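Long-range contacts in sulfur oxidation protein soxB (Thermus thermophilus, PDB 2WDD), which hydrolyses the sulfur-sulfur bond of a cysteine S-thiosulfonate in the Sox sulfur-oxidation pathway and binds a pair of manganese ions: residues 24-29 with 326-331; 105-110 with 332-337; 200-205 with 213-218; 255-260 with 317-322. One frame throughout, in Å; residues are numbered along the deposited sequence. Where two conformers were deposited one is given.

Interaction 1 (24-29 with 326-331)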
# COMPACT_ATOMS: atom_id res chain seq x y z
N PRO A 24 14.43 25.53 3.47
CA PRO A 24 15.70 26.10 3.00
C PRO A 24 16.51 25.04 2.28
O PRO A 24 16.22 23.84 2.40
CB PRO A 24 16.40 26.50 4.31
CG PRO A 24 15.77 25.66 5.36
CD PRO A 24 14.35 25.45 4.93
N PRO A 25 17.52 25.45 1.51
CA PRO A 25 18.34 24.47 0.78
C PRO A 25 19.12 23.57 1.73
O PRO A 25 19.41 23.96 2.86
CB PRO A 25 19.32 25.36 -0.01
CG PRO A 25 18.68 26.71 -0.07
CD PRO A 25 17.91 26.84 1.21
N TYR A 26 19.45 22.37 1.27
CA TYR A 26 20.24 21.43 2.05
C TYR A 26 20.85 20.37 1.14
O TYR A 26 20.13 19.71 0.40
CB TYR A 26 19.40 20.74 3.13
CG TYR A 26 20.21 19.82 4.02
CD1 TYR A 26 20.67 20.25 5.26
CD2 TYR A 26 20.55 18.53 3.61
CE1 TYR A 26 21.44 19.42 6.07
CE2 TYR A 26 21.31 17.69 4.42
CZ TYR A 26 21.75 18.14 5.65
OH TYR A 26 22.49 17.31 6.46
N GLY A 27 22.16 20.22 1.21
CA GLY A 27 22.87 19.19 0.48
C GLY A 27 23.13 19.36 -1.01
O GLY A 27 22.96 20.45 -1.58
N ASP A 28 23.54 18.26 -1.62
CA ASP A 28 23.92 18.19 -3.02
C ASP A 28 22.83 17.65 -3.93
O ASP A 28 22.83 17.93 -5.13
CB ASP A 28 25.15 17.29 -3.16
CG ASP A 28 26.26 17.67 -2.19
OD1 ASP A 28 26.82 18.77 -2.35
OD2 ASP A 28 26.57 16.87 -1.28
N ALA A 29 21.95 16.83 -3.38
CA ALA A 29 20.90 16.21 -4.19
C ALA A 29 19.62 16.12 -3.40
O ALA A 29 19.63 15.97 -2.17
CB ALA A 29 21.34 14.82 -4.63
N ASN A 326 25.21 13.02 5.44
CA ASN A 326 24.08 13.39 6.25
C ASN A 326 22.86 13.58 5.35
O ASN A 326 22.98 13.63 4.13
CB ASN A 326 24.37 14.68 7.03
CG ASN A 326 23.77 14.66 8.43
OD1 ASN A 326 22.70 14.09 8.65
ND2 ASN A 326 24.44 15.31 9.38
N LEU A 327 21.69 13.66 5.96
CA LEU A 327 20.47 13.84 5.19
C LEU A 327 19.39 14.55 5.97
O LEU A 327 19.37 14.52 7.20
CB LEU A 327 19.93 12.48 4.71
CG LEU A 327 19.22 11.60 5.75
CD1 LEU A 327 18.68 10.33 5.05
CD2 LEU A 327 20.14 11.24 6.89
N ARG A 328 18.48 15.18 5.24
CA ARG A 328 17.34 15.83 5.84
C ARG A 328 16.10 15.19 5.21
O ARG A 328 15.98 15.12 3.99
CB ARG A 328 17.35 17.33 5.57
CG ARG A 328 16.21 18.06 6.26
CD ARG A 328 16.19 19.54 5.92
NE ARG A 328 15.89 19.77 4.51
CZ ARG A 328 15.93 20.96 3.92
NH1 ARG A 328 16.23 22.05 4.63
NH2 ARG A 328 15.65 21.06 2.63
N VAL A 329 15.19 14.71 6.05
CA VAL A 329 13.98 14.05 5.57
C VAL A 329 12.79 14.87 6.02
O VAL A 329 12.68 15.24 7.20
CB VAL A 329 13.88 12.63 6.16
CG1 VAL A 329 12.52 12.00 5.83
CG2 VAL A 329 15.04 11.75 5.70
N ARG A 330 11.88 15.15 5.09
CA ARG A 330 10.66 15.86 5.42
C ARG A 330 9.49 15.19 4.74
O ARG A 330 9.51 15.00 3.53
CB ARG A 330 10.73 17.32 5.00
CG ARG A 330 11.74 18.14 5.80
CD ARG A 330 11.30 18.28 7.25
NE ARG A 330 12.20 19.17 7.99
CZ ARG A 330 13.26 18.74 8.68
NH1 ARG A 330 13.53 17.45 8.72
NH2 ARG A 330 14.04 19.60 9.32
N VAL A 331 8.47 14.85 5.52
CA VAL A 331 7.24 14.29 4.97
C VAL A 331 6.38 15.50 4.64
O VAL A 331 5.95 16.23 5.55
CB VAL A 331 6.54 13.40 6.02
CG1 VAL A 331 5.12 13.03 5.54
CG2 VAL A 331 7.38 12.14 6.29
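Tyr26 and Arg328 are the nearest backbone neighbours between the irregular segment 24-29 and the strand segment 326-331, with 7.4 Å from CA to CA, which is too wide for the two main chains to pair, so side chains do the reaching, and one of them takes a backbone carbonyl. The reach of an arginine suits this gap. The chain of Arg328 leaves its strand with CG anti to the backbone N (chi1 -176°), bends at chi3, and brings its guanidinium end-on to the carbonyl of Pro24. Two nitrogens grip that one oxygen: Arg328 NH2 lies 2.8 Å from Pro24 O, nearly in line with the C=O bond, and NH1 comes to 2.9 Å from the same Pro24 O from above the carbonyl plane. The oxygen sits in the guanidinium plane for both. Tyr26 holds the group from another direction, since Tyr26 CB lies over the centre of one guanidinium face, 3.6 Å from Arg328 CZ. Closer to the strand, Arg328 CB makes a CH-pi contact over the Tyr26 ring, 4.1 Å from its centroid, and the two side chains run past each other in opposite directions. The tyrosine hydroxyl ends against Asn326: Tyr26 OH lies 3.3 Å from Asn326 CB, and the ring stands at 88° to the amide. The amide itself turns back to its own strand, where OD1 accepts the N-H of Leu327. Arg328 NH2 also forms a salt bridge with Asp316 on strand 311-320, which lies between edge strand 323-333 and strand 29-34; there Asp28 and Ala29 form a classic beta bulge opposite Leu317.

Interaction 2 (105-110 with 332-337); sequences GALTAL and LPVLAE
A helix-on-sheet contact of the metallophosphoesterase-type sandwich brings Ala106, Leu107 and Leu110 of helix 104-120 against Val334 and its neighbours, where edge strand 323-333 gives way to loop. The packing is buried and wholly apolar, and it relies on branched side chains that can fill the space between a helix and a departing chain. Val334 is the centre of it, with its two methyls divided between the helix residues. Val334 CG1, anti to the backbone N (chi1 -180°), points at the helix backbone, 3.6 Å from Leu107 N, and also touches the methyl of Ala106. Val334 CG2 turns toward the two leucines, lying 4.0 Å from Leu107 CD1 and 3.8 Å from Leu110 CD2. An alanine in place of Val334 would take away both branches and would probably open a gap between Ala106 and the two leucines. The small side chain of Ala106 suits the place where the chains run closest, Ala106 CA being 5.3 Å from Ala336 CA; a methyl there lets the loop lie against the helix. Beyond the contact, Leu107 also packs on Trp151 of helix 146-155, and Val334 is tied by backbone hydrogen bonds to Gly102 and Lys310. Leu107 remains about 10 Å, side chain to side chain, from the manganese ligand Asp36. At the strand end, Leu110 CD2 rests 3.9 Å from Leu332 CB.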
# COMPACT_ATOMS: atom_id res chain seq x y z
N GLY A 105 -3.40 15.93 -9.17
CA GLY A 105 -3.22 17.35 -9.38
C GLY A 105 -2.36 17.97 -8.30
O GLY A 105 -1.31 18.56 -8.58
N ALA A 106 -2.77 17.79 -7.05
CA ALA A 106 -2.03 18.34 -5.92
C ALA A 106 -0.63 17.74 -5.76
O ALA A 106 0.32 18.45 -5.45
CB ALA A 106 -2.83 18.20 -4.65
N LEU A 107 -0.51 16.43 -5.98
CA LEU A 107 0.81 15.79 -5.86
C LEU A 107 1.75 16.38 -6.91
O LEU A 107 2.92 16.65 -6.64
CB LEU A 107 0.69 14.26 -6.00
CG LEU A 107 1.98 13.43 -6.01
CD1 LEU A 107 2.83 13.67 -4.76
CD2 LEU A 107 1.69 11.94 -6.19
N THR A 108 1.22 16.61 -8.11
CA THR A 108 2.02 17.23 -9.18
C THR A 108 2.42 18.65 -8.81
O THR A 108 3.58 19.04 -8.97
CB THR A 108 1.26 17.21 -10.50
OG1 THR A 108 0.97 15.85 -10.85
CG2 THR A 108 2.09 17.85 -11.60
N ALA A 109 1.47 19.42 -8.29
CA ALA A 109 1.75 20.80 -7.88
C ALA A 109 2.87 20.84 -6.85
O ALA A 109 3.80 21.66 -6.93
CB ALA A 109 0.49 21.46 -7.32
N LEU A 110 2.80 19.93 -5.88
CA LEU A 110 3.81 19.86 -4.83
C LEU A 110 5.18 19.43 -5.37
O LEU A 110 6.20 20.04 -5.05
CB LEU A 110 3.35 18.91 -3.72
CG LEU A 110 4.31 18.78 -2.52
CD1 LEU A 110 4.65 20.16 -1.96
CD2 LEU A 110 3.67 17.89 -1.46
N LEU A 332 6.16 15.74 3.36
CA LEU A 332 5.34 16.89 2.93
C LEU A 332 3.90 16.46 2.66
O LEU A 332 3.62 15.72 1.73
CB LEU A 332 5.93 17.54 1.68
CG LEU A 332 7.41 17.89 1.78
CD1 LEU A 332 7.90 18.44 0.44
CD2 LEU A 332 7.64 18.91 2.90
N PRO A 333 2.95 16.92 3.50
CA PRO A 333 1.56 16.52 3.26
C PRO A 333 1.00 17.03 1.93
O PRO A 333 1.16 18.21 1.58
CB PRO A 333 0.80 17.14 4.45
CG PRO A 333 1.88 17.47 5.48
CD PRO A 333 3.09 17.82 4.66
N VAL A 334 0.38 16.14 1.17
CA VAL A 334 -0.28 16.54 -0.08
C VAL A 334 -1.71 16.93 0.27
O VAL A 334 -2.61 16.08 0.35
CB VAL A 334 -0.24 15.41 -1.13
CG1 VAL A 334 -0.92 15.86 -2.42
CG2 VAL A 334 1.18 15.00 -1.42
N LEU A 335 -1.92 18.22 0.55
CA LEU A 335 -3.24 18.70 0.94
C LEU A 335 -3.80 19.57 -0.17
O LEU A 335 -3.34 20.69 -0.38
CB LEU A 335 -3.17 19.48 2.25
CG LEU A 335 -2.77 18.67 3.49
CD1 LEU A 335 -2.35 19.61 4.61
CD2 LEU A 335 -3.92 17.78 3.95
N ALA A 336 -4.76 19.03 -0.92
CA ALA A 336 -5.34 19.74 -2.05
C ALA A 336 -5.89 21.12 -1.73
O ALA A 336 -5.87 22.01 -2.59
CB ALA A 336 -6.41 18.88 -2.72
N GLU A 337 -6.39 21.32 -0.51
CA GLU A 337 -6.92 22.63 -0.13
C GLU A 337 -5.80 23.63 0.16
O GLU A 337 -6.07 24.82 0.35
CB GLU A 337 -7.82 22.53 1.11
CG GLU A 337 -9.08 21.75 0.88
CD GLU A 337 -10.04 21.83 2.04
OE1 GLU A 337 -9.80 22.64 2.97
OE2 GLU A 337 -11.04 21.09 2.02

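Interaction 3 (200-205 with 213-218)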
# COMPACT_ATOMS: atom_id res chain seq x y z
N PRO A 200 17.19 -2.77 -16.37
CA PRO A 200 18.43 -2.36 -15.71
C PRO A 200 18.26 -2.42 -14.19
O PRO A 200 17.19 -2.11 -13.66
CB PRO A 200 18.59 -0.90 -16.16
CG PRO A 200 17.78 -0.78 -17.42
CD PRO A 200 16.61 -1.71 -17.21
N ALA A 201 19.33 -2.80 -13.49
CA ALA A 201 19.29 -2.88 -12.03
C ALA A 201 19.40 -1.50 -11.41
O ALA A 201 18.83 -1.25 -10.35
CB ALA A 201 20.41 -3.77 -11.52
N TYR A 202 20.18 -0.63 -12.04
CA TYR A 202 20.40 0.70 -11.47
C TYR A 202 20.76 1.74 -12.52
O TYR A 202 21.05 1.42 -13.68
CB TYR A 202 21.53 0.64 -10.42
CG TYR A 202 22.90 0.29 -11.00
CD1 TYR A 202 23.68 1.27 -11.60
CD2 TYR A 202 23.39 -1.00 -10.94
CE1 TYR A 202 24.92 0.96 -12.14
CE2 TYR A 202 24.62 -1.33 -11.50
CZ TYR A 202 25.38 -0.35 -12.09
OH TYR A 202 26.61 -0.68 -12.62
N ARG A 203 20.73 3.01 -12.11
CA ARG A 203 21.14 4.12 -12.96
C ARG A 203 21.97 5.07 -12.11
O ARG A 203 21.57 5.40 -11.00
CB ARG A 203 19.94 4.86 -13.55
CG ARG A 203 20.34 6.07 -14.40
CD ARG A 203 21.16 5.65 -15.62
NE ARG A 203 20.56 4.49 -16.27
CZ ARG A 203 21.23 3.49 -16.81
NH1 ARG A 203 22.55 3.51 -16.87
NH2 ARG A 203 20.57 2.47 -17.34
N ILE A 204 23.11 5.51 -12.63
CA ILE A 204 23.95 6.46 -11.91
C ILE A 204 23.65 7.86 -12.42
O ILE A 204 23.58 8.10 -13.63
CB ILE A 204 25.45 6.12 -12.02
CG1 ILE A 204 25.75 4.80 -11.31
CG2 ILE A 204 26.30 7.25 -11.41
CD1 ILE A 204 27.12 4.23 -11.62
N HIS A 205 23.46 8.79 -11.48
CA HIS A 205 23.14 10.17 -11.81
C HIS A 205 24.22 11.10 -11.29
O HIS A 205 24.70 10.94 -10.18
CB HIS A 205 21.82 10.56 -11.15
CG HIS A 205 20.63 9.88 -11.74
ND1 HIS A 205 19.90 10.43 -12.78
CD2 HIS A 205 20.03 8.71 -11.43
CE1 HIS A 205 18.92 9.60 -13.10
NE2 HIS A 205 18.98 8.55 -12.30
N ALA A 213 23.92 6.41 -7.33
CA ALA A 213 23.24 5.29 -7.99
C ALA A 213 21.86 5.07 -7.36
O ALA A 213 21.74 5.03 -6.14
CB ALA A 213 24.05 4.01 -7.86
N VAL A 214 20.85 4.86 -8.21
CA VAL A 214 19.51 4.48 -7.76
C VAL A 214 19.37 3.04 -8.25
O VAL A 214 19.39 2.78 -9.46
CB VAL A 214 18.41 5.36 -8.39
CG1 VAL A 214 17.01 4.86 -7.96
CG2 VAL A 214 18.57 6.81 -7.99
N VAL A 215 19.28 2.10 -7.31
CA VAL A 215 19.11 0.68 -7.62
C VAL A 215 17.64 0.38 -7.38
O VAL A 215 17.06 0.88 -6.43
CB VAL A 215 19.98 -0.20 -6.69
CG1 VAL A 215 19.81 -1.69 -7.00
CG2 VAL A 215 21.45 0.23 -6.76
N GLY A 216 17.02 -0.42 -8.24
CA GLY A 216 15.62 -0.76 -8.05
C GLY A 216 15.37 -2.20 -7.63
O GLY A 216 16.06 -3.13 -8.06
N ALA A 217 14.35 -2.39 -6.81
CA ALA A 217 13.93 -3.72 -6.40
C ALA A 217 12.41 -3.81 -6.44
O ALA A 217 11.73 -2.99 -5.82
CB ALA A 217 14.43 -4.07 -5.01
N SER A 218 11.90 -4.75 -7.22
CA SER A 218 10.45 -4.98 -7.29
C SER A 218 10.04 -6.03 -6.24
O SER A 218 10.88 -6.76 -5.72
CB SER A 218 10.04 -5.42 -8.69
OG SER A 218 10.01 -4.30 -9.56
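Tyr202 and Val215 sit side by side as a non-hydrogen-bonded pair in the antiparallel beta hairpin of strands 202-207 and 210-217, which edges one sheet of the sandwich. From its CB outward, Tyr202 first meets the partner strand: Tyr202 CB lies 3.2 Å from Val214 O and 3.7 Å from Val215 CG2. With chi1 at 66°, CG sits between the backbone N and the carbonyl carbon, and the ring then leads away from strand 210-217, with Val215 CG2 obliquely beside it. Further out the side chain packs on Lys249 and Ala250 of helix 240-252, and the OH hydrogen-bonds to Glu253. A tyrosine therefore suits this place, apolar through its length and polar at its end. On the same face Ile204 covers Ala213, a small residue that leaves room for it. Arg203 and Val214, whose side chains lie on the other face, form the hydrogen-bonded pair. Arg203 N reaches Val214 O at 3.0 Å, and Val214 N returns the bond to Arg203 O. Gly216 N ends the pairing, 2.9 Å from Ala201 O and nearly straight at 166°.

Interaction 4 (255-260 with 317-322); sequences ANAVVL and LKLWKG
This is a contact between the two sheets of the metallophosphoesterase-type sandwich, made at their outer ends: Ala257 begins strand 257-262 of one sheet and faces Leu319 of strand 311-320 in the other, while Asn256 reaches the turn that follows. The apolar part is small. Ala257 CB meets Leu319 CD2 at 3.9 Å, the short side chain leaving room for the leucine, and both also pack on Ile324. Asn256 makes the polar part. With CG anti to the carbonyl carbon (chi1 -62°), its amide swings toward the turn and Asn256 ND2 donates to Lys321 O, 3.0 Å away and fairly straight at 163°, the oxygen lying near the amide plane. The other end of the amide is used as well, OD1 accepting the N-H of Ala211 on strand 210-217, so that one asparagine joins three chain segments and its rotation is fixed. A leucine in its place would probably leave Lys321 O and the Ala211 N-H without these partners and let the turn drift from the strand. Asn256 CB also touches Trp320 O. Glycine suits position 322, just past Lys321, as a CB there would run into Trp320 CH2; instead Gly322 N lies 3.2 Å above the Trp320 indole plane, toward its rim.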
# COMPACT_ATOMS: atom_id res chain seq x y z
N ALA A 255 29.93 5.21 -8.55
CA ALA A 255 28.93 5.74 -7.62
C ALA A 255 29.54 6.00 -6.25
O ALA A 255 30.20 5.14 -5.69
CB ALA A 255 27.74 4.79 -7.51
N ASN A 256 29.28 7.19 -5.70
CA ASN A 256 29.77 7.53 -4.36
C ASN A 256 28.75 7.08 -3.32
O ASN A 256 29.12 6.67 -2.22
CB ASN A 256 29.96 9.04 -4.24
CG ASN A 256 31.00 9.57 -5.20
OD1 ASN A 256 30.67 10.26 -6.17
ND2 ASN A 256 32.25 9.18 -4.99
N ALA A 257 27.48 7.15 -3.70
CA ALA A 257 26.39 6.78 -2.79
C ALA A 257 25.40 5.89 -3.52
O ALA A 257 25.25 5.99 -4.73
CB ALA A 257 25.69 8.02 -2.26
N VAL A 258 24.72 5.03 -2.76
CA VAL A 258 23.77 4.10 -3.36
C VAL A 258 22.42 4.17 -2.65
O VAL A 258 22.34 4.03 -1.44
CB VAL A 258 24.34 2.66 -3.34
CG1 VAL A 258 23.28 1.65 -3.81
CG2 VAL A 258 25.60 2.57 -4.19
N VAL A 259 21.37 4.39 -3.43
CA VAL A 259 20.01 4.46 -2.92
C VAL A 259 19.24 3.28 -3.51
O VAL A 259 19.26 3.09 -4.73
CB VAL A 259 19.32 5.77 -3.35
CG1 VAL A 259 17.87 5.83 -2.83
CG2 VAL A 259 20.13 6.99 -2.90
N LEU A 260 18.56 2.50 -2.66
CA LEU A 260 17.74 1.40 -3.15
C LEU A 260 16.28 1.87 -3.17
O LEU A 260 15.74 2.18 -2.12
CB LEU A 260 17.87 0.16 -2.26
CG LEU A 260 16.98 -1.03 -2.67
CD1 LEU A 260 17.47 -1.62 -4.00
CD2 LEU A 260 16.96 -2.09 -1.60
N LEU A 317 20.22 15.10 0.42
CA LEU A 317 21.44 14.38 0.75
C LEU A 317 22.72 15.19 0.67
O LEU A 317 23.01 15.81 -0.37
CB LEU A 317 21.61 13.17 -0.17
CG LEU A 317 20.40 12.24 -0.33
CD1 LEU A 317 20.68 11.17 -1.38
CD2 LEU A 317 20.06 11.63 1.02
N LYS A 318 23.53 15.11 1.72
CA LYS A 318 24.87 15.67 1.68
C LYS A 318 25.73 14.44 1.40
O LYS A 318 25.79 13.53 2.22
CB LYS A 318 25.27 16.24 3.04
CG LYS A 318 24.95 17.69 3.21
CD LYS A 318 25.51 18.18 4.53
CE LYS A 318 25.28 19.66 4.72
NZ LYS A 318 25.76 20.08 6.06
N LEU A 319 26.36 14.40 0.24
CA LEU A 319 27.14 13.23 -0.11
C LEU A 319 28.62 13.42 0.21
O LEU A 319 29.08 14.55 0.39
CB LEU A 319 27.00 12.94 -1.62
CG LEU A 319 25.56 12.84 -2.15
CD1 LEU A 319 25.56 12.67 -3.67
CD2 LEU A 319 24.83 11.70 -1.47
N TRP A 320 29.33 12.30 0.26
CA TRP A 320 30.78 12.29 0.37
C TRP A 320 31.32 11.18 -0.52
O TRP A 320 30.54 10.39 -1.08
CB TRP A 320 31.27 12.18 1.82
CG TRP A 320 31.15 10.83 2.47
CD1 TRP A 320 30.01 10.27 2.98
CD2 TRP A 320 32.21 9.92 2.76
NE1 TRP A 320 30.30 9.05 3.55
CE2 TRP A 320 31.65 8.81 3.44
CE3 TRP A 320 33.60 9.93 2.54
CZ2 TRP A 320 32.41 7.72 3.87
CZ3 TRP A 320 34.35 8.84 2.96
CH2 TRP A 320 33.76 7.76 3.64
N LYS A 321 32.63 11.14 -0.70
CA LYS A 321 33.24 10.16 -1.59
C LYS A 321 32.76 8.73 -1.37
O LYS A 321 32.65 7.96 -2.33
CB LYS A 321 34.77 10.24 -1.53
CG LYS A 321 35.44 8.90 -1.26
CD LYS A 321 36.96 9.01 -1.35
CE LYS A 321 37.40 9.56 -2.71
NZ LYS A 321 38.88 9.77 -2.77
N GLY A 322 32.50 8.36 -0.12
CA GLY A 322 32.10 7.00 0.21
C GLY A 322 30.66 6.75 0.62
O GLY A 322 30.36 5.67 1.12

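How the interactions relate
The four contacts lie in and around two facing sheets of the catalytic half of the fold, and interaction 4 spans them. Interactions 1 and 2 share edge strand 323-333, with centres 19 Å apart, one using its middle and the other its end; along the chain their segments alternate. Interaction 3 closes a hairpin in the second sheet, before interaction 4 begins, and both lie within the chain span that interaction 1 encloses. The centre of interaction 4 is 13 Å from those of interactions 1 and 3; it touches interaction 1 at Leu317 and interaction 3 at Val259, through probable backbone hydrogen bonds. Remote parts of the sequence are thus gathered into one layered core, Leu107's side chain and Gly216 lying about 13 and 14 Å from a manganese ion.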